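Local coordinates for PTS EIIA type-4 domain-containing protein (PDB 4TKZ) that probably takes part in sugar uptake as a cytoplasmic EIIA component of the phosphotransferase system, relaying phosphoryl groups, at residues I58-D63 / K83-L88; R50-F55 / V78-K83. One frame throughout, in Å; residues are numbered along the deposited sequence.

Contact 1. Residues I58-D63 / K83-L88; sequences ILVLTD and KKIKVL
T62 grips L88 twice at the C-terminal end of a parallel strand pair. Its backbone N and its OG1 both donate to L88 O, the OG1 bond measuring 2.7 Å. The two donors come from opposite faces of the carbonyl plane. A chi1 of 70° sets OG1 between the backbone N and carbonyl carbon of T62, which brings the hydroxyl over to L88 O. CB of T62 lies 3.5 Å from the same oxygen. CG2, the other branch, lies 4.3 Å from V87 CG1, and the T62 side chain also touches F70 of helix 68-76. Before this point the backbones form a regular ladder. K84 O and K86 O accept from I58 N and V60 N, while I58 O and V60 O accept from K86 N and L88 N. On one face I58 CD1 lies 3.9 Å from I85 CG1, and V60 CG2 touches I85 CG2. On the other face L59 CD1 rests 3.8 Å from K86 CB. K86 NZ bonds to S128 OG of the second subunit. L88 also pairs antiparallel with a strand of that subunit, so the sheet runs on across the interface. Helix 68-76 covers the V60 and V87 face, and helix 110-122 the L59 and L88 face. These neighbouring strands and helix 68-76 form a beta-alpha-beta unit of an alpha/beta sandwich, as in mannose-type EIIA domains.

Contact 2. Residues R50-F55 / V78-K83; sequences REVIDF and VEYTDK
K83 reaches across to the chain turn that follows helix 41-52 and donates hydrogen bonds from NZ to three backbone carbonyls. NZ lies 2.7 Å from F55 O, 2.9 Å from V52 O and 3.0 Å from I53 O. The approaches differ. NZ is tilted 19° from the V52 carbonyl plane and 32° from that of F55, but it stands well above the plane at I53. The chain of K83 is extended until its last torsion, where chi4 of -55° bends NZ in among the oxygens. CE passes 3.1 Å from V52 O on the way. V52 O also accepts from F55 N, which closes a type I beta turn from V52 to F55. The lysine thus holds a turn that already has its own bond, and the three carbonyls probably favour its charged form. V52 adds the apolar part. Its CG2 meets Y80 at OH, 3.5 Å away, and at CZ, obliquely to the ring. One face of that ring carries CD of K83, 3.4 Å above the plane and toward the rim. Beyond this tight patch the contact thins out. I53 and D54 point away and are exposed, and D54 OD1 is 6.8 Å from K83 NZ, too far for a salt bridge. This is a surface contact of the alpha/beta fold, in which a lysine just before strand 84-89 hydrogen-bonds a beta turn between helix 41-52 and strand 57-62.

In the fold
Contact 1 and contact 2 share K83 and have centres about 11 Å apart. The segments of contact 2 lead into the two strands that contact 1 pairs: R50-F55 runs into strand 57-62, and V78-K83 into strand 84-89. Contact 2 therefore ties the two entries together just before contact 1 pairs the strands. Packing continues between them. I58 CD1 packs 3.8 Å from V52 CB, and I85 CD1 lies 3.9 Å from Y80 CD1. Contact 1 is buried, about 6 Å from the chain centre, while contact 2 lies on the surface, about 15 Å out. At the far end of contact 1, D63 OD2 bonds H9 ND1, consistent with the phosphorylated histidine site of this family.

Contact 1. Residues I58-D63 / K83-L88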
loop_
_atom_site.group_PDB
_atom_site.type_symbol
_atom_site.label_atom_id
_atom_site.label_comp_id
_atom_site.label_asym_id
_atom_site.label_seq_id
_atom_site.Cartn_x
_atom_site.Cartn_y
_atom_site.Cartn_z
ATOM N N ILE A 58 -1.588 18.308 -9.195
ATOM C CA ILE A 58 -1.394 16.867 -9.373
ATOM C C ILE A 58 -0.750 16.210 -8.158
ATOM O O ILE A 58 0.302 16.641 -7.673
ATOM C CB ILE A 58 -0.533 16.568 -10.623
ATOM C CG1 ILE A 58 -1.237 17.067 -11.883
ATOM C CG2 ILE A 58 -0.238 15.080 -10.758
ATOM C CD1 ILE A 58 -0.305 17.747 -12.862
ATOM N N LEU A 59 -1.391 15.160 -7.656
ATOM C CA LEU A 59 -0.809 14.412 -6.559
ATOM C C LEU A 59 -0.373 13.056 -7.083
ATOM O O LEU A 59 -1.193 12.279 -7.571
ATOM C CB LEU A 59 -1.816 14.265 -5.408
ATOM C CG LEU A 59 -1.338 13.434 -4.213
ATOM C CD1 LEU A 59 -0.080 14.016 -3.571
ATOM C CD2 LEU A 59 -2.444 13.300 -3.187
ATOM N N VAL A 60 0.920 12.773 -6.972
ATOM C CA VAL A 60 1.459 11.498 -7.422
ATOM C C VAL A 60 1.787 10.596 -6.241
ATOM O O VAL A 60 2.646 10.914 -5.396
ATOM C CB VAL A 60 2.723 11.663 -8.275
ATOM C CG1 VAL A 60 3.169 10.295 -8.775
ATOM C CG2 VAL A 60 2.470 12.615 -9.443
ATOM N N LEU A 61 1.099 9.461 -6.176
ATOM C CA LEU A 61 1.308 8.538 -5.074
ATOM C C LEU A 61 2.156 7.366 -5.547
ATOM O O LEU A 61 1.763 6.628 -6.444
ATOM C CB LEU A 61 -0.047 8.052 -4.548
ATOM C CG LEU A 61 -0.992 9.221 -4.258
ATOM C CD1 LEU A 61 -2.343 8.688 -3.761
ATOM C CD2 LEU A 61 -0.357 10.153 -3.221
ATOM N N THR A 62 3.325 7.187 -4.947
ATOM C CA THR A 62 4.220 6.131 -5.405
ATOM C C THR A 62 4.538 5.165 -4.312
ATOM O O THR A 62 4.437 5.507 -3.136
ATOM C CB THR A 62 5.556 6.691 -5.919
ATOM O OG1 THR A 62 6.321 7.200 -4.814
ATOM C CG2 THR A 62 5.306 7.793 -6.938
ATOM N N ASP A 63 4.967 3.967 -4.691
ATOM C CA ASP A 63 5.075 2.902 -3.706
ATOM C C ASP A 63 6.226 3.053 -2.731
ATOM O O ASP A 63 6.037 2.946 -1.519
ATOM C CB ASP A 63 5.081 1.510 -4.359
ATOM C CG ASP A 63 6.111 1.358 -5.461
ATOM O OD1 ASP A 63 6.769 2.345 -5.853
ATOM O OD2 ASP A 63 6.258 0.216 -5.947
ATOM N N LYS A 83 2.794 24.085 -13.083
ATOM C CA LYS A 83 2.110 22.931 -12.515
ATOM C C LYS A 83 2.527 22.759 -11.067
ATOM O O LYS A 83 3.683 23.000 -10.709
ATOM C CB LYS A 83 2.443 21.655 -13.282
ATOM C CG LYS A 83 1.935 21.630 -14.717
ATOM C CD LYS A 83 2.104 20.239 -15.303
ATOM C CE LYS A 83 1.696 20.204 -16.759
ATOM N NZ LYS A 83 0.315 20.708 -16.967
ATOM N N LYS A 84 1.579 22.350 -10.235
ATOM C CA LYS A 84 1.889 21.966 -8.864
ATOM C C LYS A 84 1.820 20.445 -8.774
ATOM O O LYS A 84 0.742 19.862 -8.841
ATOM C CB LYS A 84 0.915 22.627 -7.890
ATOM C CG LYS A 84 1.123 24.132 -7.755
ATOM C CD LYS A 84 2.444 24.447 -7.068
ATOM C CE LYS A 84 2.889 25.885 -7.322
ATOM N NZ LYS A 84 3.506 26.055 -8.673
ATOM N N ILE A 85 2.979 19.805 -8.671
ATOM C CA ILE A 85 3.040 18.348 -8.622
ATOM C C ILE A 85 3.666 17.901 -7.310
ATOM O O ILE A 85 4.839 18.165 -7.055
ATOM C CB ILE A 85 3.837 17.772 -9.803
ATOM C CG1 ILE A 85 3.209 18.205 -11.132
ATOM C CG2 ILE A 85 3.900 16.253 -9.715
ATOM C CD1 ILE A 85 4.082 17.947 -12.367
ATOM N N LYS A 86 2.869 17.243 -6.468
ATOM C CA LYS A 86 3.378 16.674 -5.229
ATOM C C LYS A 86 3.644 15.186 -5.432
ATOM O O LYS A 86 2.837 14.478 -6.039
ATOM C CB LYS A 86 2.362 16.881 -4.095
ATOM C CG LYS A 86 2.273 18.323 -3.603
ATOM C CD LYS A 86 3.552 18.726 -2.872
ATOM C CE LYS A 86 3.352 19.992 -2.044
ATOM N NZ LYS A 86 4.635 20.665 -1.684
ATOM N N VAL A 87 4.775 14.715 -4.920
ATOM C CA VAL A 87 5.167 13.319 -5.074
ATOM C C VAL A 87 5.380 12.686 -3.708
ATOM O O VAL A 87 6.284 13.085 -2.962
ATOM C CB VAL A 87 6.471 13.197 -5.886
ATOM C CG1 VAL A 87 6.875 11.734 -6.047
ATOM C CG2 VAL A 87 6.309 13.877 -7.255
ATOM N N LEU A 88 4.544 11.701 -3.371
ATOM C CA LEU A 88 4.706 10.981 -2.110
ATOM C C LEU A 88 5.182 9.548 -2.350
ATOM O O LEU A 88 4.842 8.938 -3.365
ATOM C CB LEU A 88 3.385 10.934 -1.318
ATOM C CG LEU A 88 2.597 12.222 -1.103
ATOM C CD1 LEU A 88 1.432 11.978 -0.115
ATOM C CD2 LEU A 88 3.510 13.329 -0.602
#

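Contact 2. Residues R50-F55 / V78-K83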
loop_
_atom_site.group_PDB
_atom_site.type_symbol
_atom_site.label_atom_id
_atom_site.label_comp_id
_atom_site.label_asym_id
_atom_site.label_seq_id
_atom_site.Cartn_x
_atom_site.Cartn_y
_atom_site.Cartn_z
ATOM N N ARG A 50 2.421 12.213 -20.197
ATOM C CA ARG A 50 1.131 12.167 -20.865
ATOM C C ARG A 50 -0.023 12.451 -19.899
ATOM O O ARG A 50 -0.976 13.155 -20.246
ATOM C CB ARG A 50 0.954 10.813 -21.560
ATOM C CG ARG A 50 -0.339 10.680 -22.347
ATOM C CD ARG A 50 -0.353 9.406 -23.182
ATOM N NE ARG A 50 -1.706 9.087 -23.641
ATOM C CZ ARG A 50 -2.014 8.054 -24.418
ATOM N NH1 ARG A 50 -1.066 7.222 -24.829
ATOM N NH2 ARG A 50 -3.274 7.850 -24.783
ATOM N N GLU A 51 0.069 11.922 -18.680
ATOM C CA GLU A 51 -1.024 12.096 -17.721
ATOM C C GLU A 51 -1.110 13.519 -17.167
ATOM O O GLU A 51 -2.165 13.931 -16.704
ATOM C CB GLU A 51 -0.935 11.072 -16.580
ATOM C CG GLU A 51 -1.060 9.621 -17.033
ATOM C CD GLU A 51 -2.440 9.286 -17.591
ATOM O OE1 GLU A 51 -3.423 9.991 -17.265
ATOM O OE2 GLU A 51 -2.539 8.318 -18.375
ATOM N N VAL A 52 -0.015 14.275 -17.220
ATOM C CA VAL A 52 -0.008 15.611 -16.615
ATOM C C VAL A 52 -0.189 16.787 -17.585
ATOM O O VAL A 52 -0.308 17.925 -17.136
ATOM C CB VAL A 52 1.263 15.870 -15.750
ATOM C CG1 VAL A 52 1.426 14.799 -14.702
ATOM C CG2 VAL A 52 2.512 15.948 -16.627
ATOM N N ILE A 53 -0.216 16.516 -18.891
ATOM C CA ILE A 53 -0.290 17.570 -19.916
ATOM C C ILE A 53 -1.272 18.682 -19.556
ATOM O O ILE A 53 -0.925 19.861 -19.549
ATOM C CB ILE A 53 -0.746 17.004 -21.283
ATOM C CG1 ILE A 53 0.209 15.918 -21.775
ATOM C CG2 ILE A 53 -0.887 18.134 -22.321
ATOM C CD1 ILE A 53 -0.285 15.172 -23.006
ATOM N N ASP A 54 -2.495 18.287 -19.230
ATOM C CA ASP A 54 -3.586 19.240 -19.097
ATOM C C ASP A 54 -4.058 19.439 -17.661
ATOM O O ASP A 54 -5.201 19.844 -17.425
ATOM C CB ASP A 54 -4.755 18.791 -19.974
ATOM C CG ASP A 54 -4.391 18.746 -21.439
ATOM O OD1 ASP A 54 -4.177 19.827 -22.013
ATOM O OD2 ASP A 54 -4.301 17.636 -22.012
ATOM N N PHE A 55 -3.181 19.166 -16.701
ATOM C CA PHE A 55 -3.529 19.351 -15.294
ATOM C C PHE A 55 -2.531 20.258 -14.566
ATOM O O PHE A 55 -1.336 20.258 -14.869
ATOM C CB PHE A 55 -3.700 17.990 -14.607
ATOM C CG PHE A 55 -4.854 17.189 -15.148
ATOM C CD1 PHE A 55 -4.691 16.378 -16.267
ATOM C CD2 PHE A 55 -6.109 17.260 -14.553
ATOM C CE1 PHE A 55 -5.736 15.657 -16.780
ATOM C CE2 PHE A 55 -7.169 16.530 -15.060
ATOM C CZ PHE A 55 -6.983 15.722 -16.175
ATOM N N VAL A 78 9.645 18.843 -11.038
ATOM C CA VAL A 78 10.312 20.144 -10.948
ATOM C C VAL A 78 10.536 20.788 -12.315
ATOM O O VAL A 78 11.278 21.770 -12.429
ATOM C CB VAL A 78 11.660 20.042 -10.203
ATOM C CG1 VAL A 78 11.475 19.418 -8.836
ATOM C CG2 VAL A 78 12.659 19.227 -11.012
ATOM N N GLU A 79 9.893 20.252 -13.348
ATOM C CA GLU A 79 10.195 20.677 -14.719
ATOM C C GLU A 79 9.136 21.590 -15.321
ATOM O O GLU A 79 9.359 22.215 -16.362
ATOM C CB GLU A 79 10.364 19.463 -15.620
ATOM C CG GLU A 79 11.523 18.570 -15.267
ATOM C CD GLU A 79 12.078 17.906 -16.489
ATOM O OE1 GLU A 79 12.632 18.639 -17.333
ATOM O OE2 GLU A 79 11.945 16.671 -16.616
ATOM N N TYR A 80 7.979 21.651 -14.676
ATOM C CA TYR A 80 6.893 22.497 -15.141
ATOM C C TYR A 80 6.756 23.716 -14.230
ATOM O O TYR A 80 6.527 23.584 -13.026
ATOM C CB TYR A 80 5.579 21.715 -15.155
ATOM C CG TYR A 80 5.589 20.436 -15.963
ATOM C CD1 TYR A 80 6.079 19.252 -15.422
ATOM C CD2 TYR A 80 5.080 20.405 -17.254
ATOM C CE1 TYR A 80 6.071 18.079 -16.146
ATOM C CE2 TYR A 80 5.058 19.233 -17.985
ATOM C CZ TYR A 80 5.553 18.074 -17.426
ATOM O OH TYR A 80 5.531 16.904 -18.158
ATOM N N THR A 81 6.884 24.897 -14.822
ATOM C CA THR A 81 6.827 26.166 -14.095
ATOM C C THR A 81 5.522 26.391 -13.349
ATOM O O THR A 81 5.520 26.805 -12.183
ATOM C CB THR A 81 7.040 27.343 -15.068
ATOM O OG1 THR A 81 8.337 27.237 -15.658
ATOM C CG2 THR A 81 6.930 28.674 -14.346
ATOM N N ASP A 82 4.405 26.118 -14.013
ATOM C CA ASP A 82 3.115 26.475 -13.436
ATOM C C ASP A 82 2.263 25.298 -12.976
ATOM O O ASP A 82 1.137 25.493 -12.528
ATOM C CB ASP A 82 2.328 27.367 -14.394
ATOM C CG ASP A 82 2.904 28.766 -14.480
ATOM O OD1 ASP A 82 3.142 29.379 -13.414
ATOM O OD2 ASP A 82 3.135 29.241 -15.612
ATOM N N LYS A 83 2.794 24.085 -13.083
ATOM C CA LYS A 83 2.110 22.931 -12.515
ATOM C C LYS A 83 2.527 22.759 -11.067
ATOM O O LYS A 83 3.683 23.000 -10.709
ATOM C CB LYS A 83 2.443 21.655 -13.282
ATOM C CG LYS A 83 1.935 21.630 -14.717
ATOM C CD LYS A 83 2.104 20.239 -15.303
ATOM C CE LYS A 83 1.696 20.204 -16.759
ATOM N NZ LYS A 83 0.315 20.708 -16.967
#